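Local coordinates for lysine/ornithine decarboxylase (Vibrio vulnificus, PDB 2PLJ), which decarboxylates lysine and ornithine to cadaverine and putrescine, using pyridoxal 5'-phosphate held in a beta/alpha-barrel, at residues H129-R133 with E155-F159; I229-R233 with A277-L281. All coordinates share one frame; numbering follows the deposited sequence.

Contact 1. Residues H129-R133 with E155-F159; sequences HPIKR and ELEKF
Glu155 points toward Pro130, Ile131 and Lys132 and lays its carboxylate against their backbone, its CG anti to the backbone N (chi1 -162°). OE2 is gripped by two donors of one residue: Lys132 N, 2.8 Å from Glu155 OE2, comes from the syn side in an N-H bond bent to 134°, and Lys132 NZ, also 2.8 Å from Glu155 OE2, comes from the anti side as a salt bridge; both are tilted out of the carboxylate plane. Bends at chi3 and chi4 curl the Lys132 chain back, and its NZ also donates to the carbonyls of His129 and of Val149 in strand 147-150. Ile131 CD1 lies 3.8 Å from Glu155 OE1. One turn on, Lys158 carries NZ to within 2.8 Å of Glu155 OE1, above the carboxylate plane, and to 2.7 Å from Lys132 O, above that carbonyl's plane. The same ammonium donates to Met307 O of the second subunit. Phe159 offers its ring edge, with CZ 3.5 Å from Lys132 CE. A salt-bridge network of Lys132, Glu155 and Lys158, largely buried, thus ties the loop after strand 125-127 to the helix that follows the next strand of the beta/alpha-barrel, 147-150, beside the dimer interface.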
loop_
_atom_site.group_PDB
_atom_site.type_symbol
_atom_site.label_atom_id
_atom_site.label_comp_id
_atom_site.label_asym_id
_atom_site.label_seq_id
_atom_site.Cartn_x
_atom_site.Cartn_y
_atom_site.Cartn_z
ATOM N N HIS A 129 -13.857 -11.611 -11.433
ATOM C CA HIS A 129 -12.706 -10.911 -11.995
ATOM C C HIS A 129 -12.808 -11.045 -13.509
ATOM O O HIS A 129 -12.863 -12.177 -14.002
ATOM C CB HIS A 129 -11.384 -11.482 -11.512
ATOM C CG HIS A 129 -10.242 -10.588 -11.866
ATOM N ND1 HIS A 129 -9.313 -10.140 -10.949
ATOM C CD2 HIS A 129 -9.937 -9.984 -13.042
ATOM C CE1 HIS A 129 -8.456 -9.339 -11.563
ATOM N NE2 HIS A 129 -8.815 -9.225 -12.828
ATOM N N PRO A 130 -12.890 -9.914 -14.250
ATOM C CA PRO A 130 -13.058 -10.073 -15.709
ATOM C C PRO A 130 -11.859 -10.623 -16.457
ATOM O O PRO A 130 -12.028 -11.089 -17.591
ATOM C CB PRO A 130 -13.377 -8.637 -16.210
ATOM C CG PRO A 130 -13.812 -7.869 -14.957
ATOM C CD PRO A 130 -12.934 -8.498 -13.850
ATOM N N ILE A 131 -10.667 -10.612 -15.852
ATOM C CA ILE A 131 -9.474 -11.010 -16.621
ATOM C C ILE A 131 -8.656 -12.047 -15.857
ATOM O O ILE A 131 -8.053 -11.737 -14.817
ATOM C CB ILE A 131 -8.575 -9.793 -16.950
ATOM C CG1 ILE A 131 -9.391 -8.708 -17.667
ATOM C CG2 ILE A 131 -7.330 -10.271 -17.748
ATOM C CD1 ILE A 131 -9.786 -8.989 -19.122
ATOM N N LYS A 132 -8.663 -13.269 -16.386
ATOM C CA LYS A 132 -8.223 -14.394 -15.585
ATOM C C LYS A 132 -7.205 -15.232 -16.327
ATOM O O LYS A 132 -7.326 -15.472 -17.542
ATOM C CB LYS A 132 -9.418 -15.281 -15.208
ATOM C CG LYS A 132 -10.504 -14.602 -14.336
ATOM C CD LYS A 132 -11.848 -15.374 -14.314
ATOM C CE LYS A 132 -12.571 -15.294 -15.685
ATOM N NZ LYS A 132 -12.673 -13.886 -16.232
ATOM N N ARG A 133 -6.207 -15.715 -15.590
ATOM C CA ARG A 133 -5.311 -16.717 -16.149
ATOM C C ARG A 133 -6.033 -18.068 -16.121
ATOM O O ARG A 133 -6.951 -18.265 -15.311
ATOM C CB ARG A 133 -4.032 -16.798 -15.322
ATOM C CG ARG A 133 -3.290 -15.470 -15.319
ATOM C CD ARG A 133 -2.300 -15.425 -14.184
ATOM N NE ARG A 133 -3.021 -15.361 -12.920
ATOM C CZ ARG A 133 -2.477 -14.997 -11.761
ATOM N NH1 ARG A 133 -1.184 -14.687 -11.692
ATOM N NH2 ARG A 133 -3.228 -14.969 -10.652
ATOM N N GLU A 155 -11.138 -13.105 -23.567
ATOM C CA GLU A 155 -11.544 -13.779 -22.338
ATOM C C GLU A 155 -12.526 -14.934 -22.618
ATOM O O GLU A 155 -12.385 -16.031 -22.063
ATOM C CB GLU A 155 -12.149 -12.784 -21.357
ATOM C CG GLU A 155 -12.197 -13.314 -19.919
ATOM C CD GLU A 155 -10.801 -13.321 -19.252
ATOM O OE1 GLU A 155 -9.830 -12.755 -19.847
ATOM O OE2 GLU A 155 -10.694 -13.898 -18.143
ATOM N N LEU A 156 -13.520 -14.677 -23.460
ATOM C CA LEU A 156 -14.501 -15.719 -23.793
ATOM C C LEU A 156 -13.799 -17.000 -24.280
ATOM O O LEU A 156 -14.182 -18.116 -23.892
ATOM C CB LEU A 156 -15.495 -15.204 -24.856
ATOM C CG LEU A 156 -16.594 -16.219 -25.212
ATOM C CD1 LEU A 156 -17.515 -16.469 -24.007
ATOM C CD2 LEU A 156 -17.353 -15.772 -26.475
ATOM N N GLU A 157 -12.777 -16.835 -25.127
ATOM C CA GLU A 157 -12.033 -17.968 -25.702
ATOM C C GLU A 157 -11.470 -18.880 -24.605
ATOM O O GLU A 157 -11.385 -20.108 -24.794
ATOM C CB GLU A 157 -10.910 -17.464 -26.639
ATOM C CG GLU A 157 -10.161 -18.554 -27.433
ATOM C CD GLU A 157 -9.050 -19.262 -26.618
ATOM O OE1 GLU A 157 -8.690 -18.817 -25.494
ATOM O OE2 GLU A 157 -8.525 -20.285 -27.110
ATOM N N LYS A 158 -11.094 -18.279 -23.467
ATOM C CA LYS A 158 -10.529 -19.010 -22.331
ATOM C C LYS A 158 -11.486 -20.068 -21.776
ATOM O O LYS A 158 -11.054 -20.961 -21.036
ATOM C CB LYS A 158 -10.132 -18.042 -21.202
ATOM C CG LYS A 158 -9.141 -17.009 -21.670
ATOM C CD LYS A 158 -8.611 -16.208 -20.479
ATOM C CE LYS A 158 -7.662 -15.113 -20.977
ATOM N NZ LYS A 158 -7.419 -14.112 -19.883
ATOM N N PHE A 159 -12.776 -19.924 -22.091
ATOM C CA PHE A 159 -13.817 -20.819 -21.557
ATOM C C PHE A 159 -14.222 -21.974 -22.475
ATOM O O PHE A 159 -15.055 -22.822 -22.101
ATOM C CB PHE A 159 -15.050 -20.021 -21.095
ATOM C CG PHE A 159 -14.790 -19.282 -19.815
ATOM C CD1 PHE A 159 -14.818 -19.971 -18.608
ATOM C CD2 PHE A 159 -14.398 -17.932 -19.844
ATOM C CE1 PHE A 159 -14.516 -19.305 -17.400
ATOM C CE2 PHE A 159 -14.091 -17.253 -18.672
ATOM C CZ PHE A 159 -14.152 -17.934 -17.439
#

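Contact 2. Residues I229-R233 with A277-L281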
loop_
_atom_site.group_PDB
_atom_site.type_symbol
_atom_site.label_atom_id
_atom_site.label_comp_id
_atom_site.label_asym_id
_atom_site.label_seq_id
_atom_site.Cartn_x
_atom_site.Cartn_y
_atom_site.Cartn_z
ATOM N N ILE A 229 -29.386 -0.235 -15.713
ATOM C CA ILE A 229 -30.437 -1.258 -15.696
ATOM C C ILE A 229 -31.295 -1.195 -16.979
ATOM O O ILE A 229 -31.552 -2.231 -17.638
ATOM C CB ILE A 229 -31.295 -1.165 -14.416
ATOM C CG1 ILE A 229 -30.444 -1.566 -13.181
ATOM C CG2 ILE A 229 -32.547 -2.050 -14.538
ATOM C CD1 ILE A 229 -31.025 -1.126 -11.830
ATOM N N HIS A 230 -31.679 0.023 -17.364
ATOM C CA HIS A 230 -32.412 0.207 -18.620
ATOM C C HIS A 230 -31.597 -0.337 -19.794
ATOM O O HIS A 230 -32.125 -1.067 -20.616
ATOM C CB HIS A 230 -32.721 1.675 -18.889
ATOM C CG HIS A 230 -33.702 2.288 -17.939
ATOM N ND1 HIS A 230 -34.757 1.589 -17.388
ATOM C CD2 HIS A 230 -33.825 3.565 -17.495
ATOM C CE1 HIS A 230 -35.464 2.400 -16.617
ATOM N NE2 HIS A 230 -34.919 3.603 -16.665
ATOM N N THR A 231 -30.298 -0.021 -19.844
ATOM C CA THR A 231 -29.477 -0.487 -20.963
ATOM C C THR A 231 -29.371 -2.010 -21.019
ATOM O O THR A 231 -29.577 -2.614 -22.083
ATOM C CB THR A 231 -28.116 0.192 -20.982
ATOM O OG1 THR A 231 -28.331 1.580 -21.275
ATOM C CG2 THR A 231 -27.234 -0.391 -22.094
ATOM N N CYS A 232 -29.122 -2.620 -19.861
ATOM C CA CYS A 232 -29.098 -4.071 -19.760
ATOM C C CYS A 232 -30.428 -4.689 -20.189
ATOM O O CYS A 232 -30.434 -5.705 -20.897
ATOM C CB CYS A 232 -28.705 -4.508 -18.348
ATOM S SG CYS A 232 -26.969 -4.120 -18.074
ATOM N N ARG A 233 -31.537 -4.086 -19.759
ATOM C CA ARG A 233 -32.866 -4.568 -20.142
ATOM C C ARG A 233 -33.039 -4.564 -21.663
ATOM O O ARG A 233 -33.552 -5.525 -22.236
ATOM C CB ARG A 233 -33.970 -3.743 -19.482
ATOM C CG ARG A 233 -35.381 -4.227 -19.851
ATOM C CD ARG A 233 -36.444 -3.562 -18.995
ATOM N NE ARG A 233 -36.271 -2.113 -18.950
ATOM C CZ ARG A 233 -36.711 -1.276 -19.894
ATOM N NH1 ARG A 233 -37.355 -1.735 -20.967
ATOM N NH2 ARG A 233 -36.513 0.027 -19.762
ATOM N N ALA A 277 -36.486 0.684 -11.547
ATOM C CA ALA A 277 -35.879 0.260 -12.818
ATOM C C ALA A 277 -35.899 -1.269 -12.962
ATOM O O ALA A 277 -36.199 -1.805 -14.028
ATOM C CB ALA A 277 -34.474 0.824 -12.970
ATOM N N LEU A 278 -35.638 -1.961 -11.855
ATOM C CA LEU A 278 -35.609 -3.415 -11.851
ATOM C C LEU A 278 -36.961 -4.022 -12.143
ATOM O O LEU A 278 -37.056 -5.088 -12.778
ATOM C CB LEU A 278 -35.107 -3.917 -10.482
ATOM C CG LEU A 278 -33.619 -3.671 -10.197
ATOM C CD1 LEU A 278 -33.274 -4.126 -8.778
ATOM C CD2 LEU A 278 -32.740 -4.417 -11.211
ATOM N N SER A 279 -37.999 -3.342 -11.674
ATOM C CA SER A 279 -39.388 -3.771 -11.864
ATOM C C SER A 279 -39.784 -3.869 -13.347
ATOM O O SER A 279 -40.776 -4.532 -13.705
ATOM C CB SER A 279 -40.333 -2.850 -11.091
ATOM O OG SER A 279 -40.701 -1.719 -11.861
ATOM N N LEU A 280 -39.030 -3.199 -14.217
ATOM C CA LEU A 280 -39.340 -3.230 -15.653
ATOM C C LEU A 280 -38.798 -4.482 -16.337
ATOM O O LEU A 280 -39.175 -4.769 -17.479
ATOM C CB LEU A 280 -38.843 -1.969 -16.358
ATOM C CG LEU A 280 -39.502 -0.666 -15.887
ATOM C CD1 LEU A 280 -38.859 0.555 -16.553
ATOM C CD2 LEU A 280 -41.012 -0.683 -16.136
ATOM N N LEU A 281 -37.919 -5.215 -15.636
ATOM C CA LEU A 281 -37.352 -6.461 -16.166
ATOM C C LEU A 281 -38.428 -7.545 -16.297
ATOM O O LEU A 281 -39.407 -7.530 -15.549
ATOM C CB LEU A 281 -36.204 -6.978 -15.282
ATOM C CG LEU A 281 -34.922 -6.135 -15.171
ATOM C CD1 LEU A 281 -34.147 -6.543 -13.920
ATOM C CD2 LEU A 281 -34.047 -6.254 -16.410
HETATM O O HOH W 1 -35.106 -1.108 -16.619
#
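Two helices on the outside of the beta/alpha-barrel, 223-241 and 267-278, pack together here, the second around Ala277 and the type I turn from Leu278 to Leu281. Ile229 supplies the buried apolar part: CG2 rests 3.8 Å from Ala277 CB, while CD1 touches Leu278 CD2, also at 3.8 Å, the side chains of Ile229 and Leu278 crossing at about a right angle. One turn along, Arg233 sends its chain off on the far side of CB from its own N (chi1 -180°) and bends at chi3, which lays the guanidinium over Leu280 CB; that carbon is 3.7 Å from Arg233 NE. Arg233 CD comes to 3.3 Å from Leu280 O, and Arg233 CB meets Leu281 CD2. His230 CE1 lies 3.9 Å from Leu280 CD1. A single water bridges the polar groups: it accepts from Arg233 NE at 2.8 Å, lies in the plane of the guanidinium at its edge, donates to Ala277 O, and bonds His230 ND1 at 2.8 Å. Arg233 NH1 has a further salt bridge to Glu237 on its own helix. Toward the barrel wall, Leu281 packs on Leu250 of strand 249-251 and Val287 of strand 286-289, and Leu278 also reaches Val287.

In the fold
Contacts 1 and 2 follow one another along the chain, both within the pyridoxal-binding barrel, and their centres are 26 Å apart, with nearest atoms about 14 Å from each other. In contact 1 the side chain of Pro130 is about 6 Å from a bound putrescine-pyridoxal phosphate adduct and that of Phe159 about 13 Å from a bound magnesium ion, and residues 129-133 and 155-159 also meet the second subunit. Residues 229-233 and 277-281 touch no other chain of the assembly. Strands 147-150, 167-171, 207-212 and 249-251 span the barrel wall from one contact's surroundings to the other's.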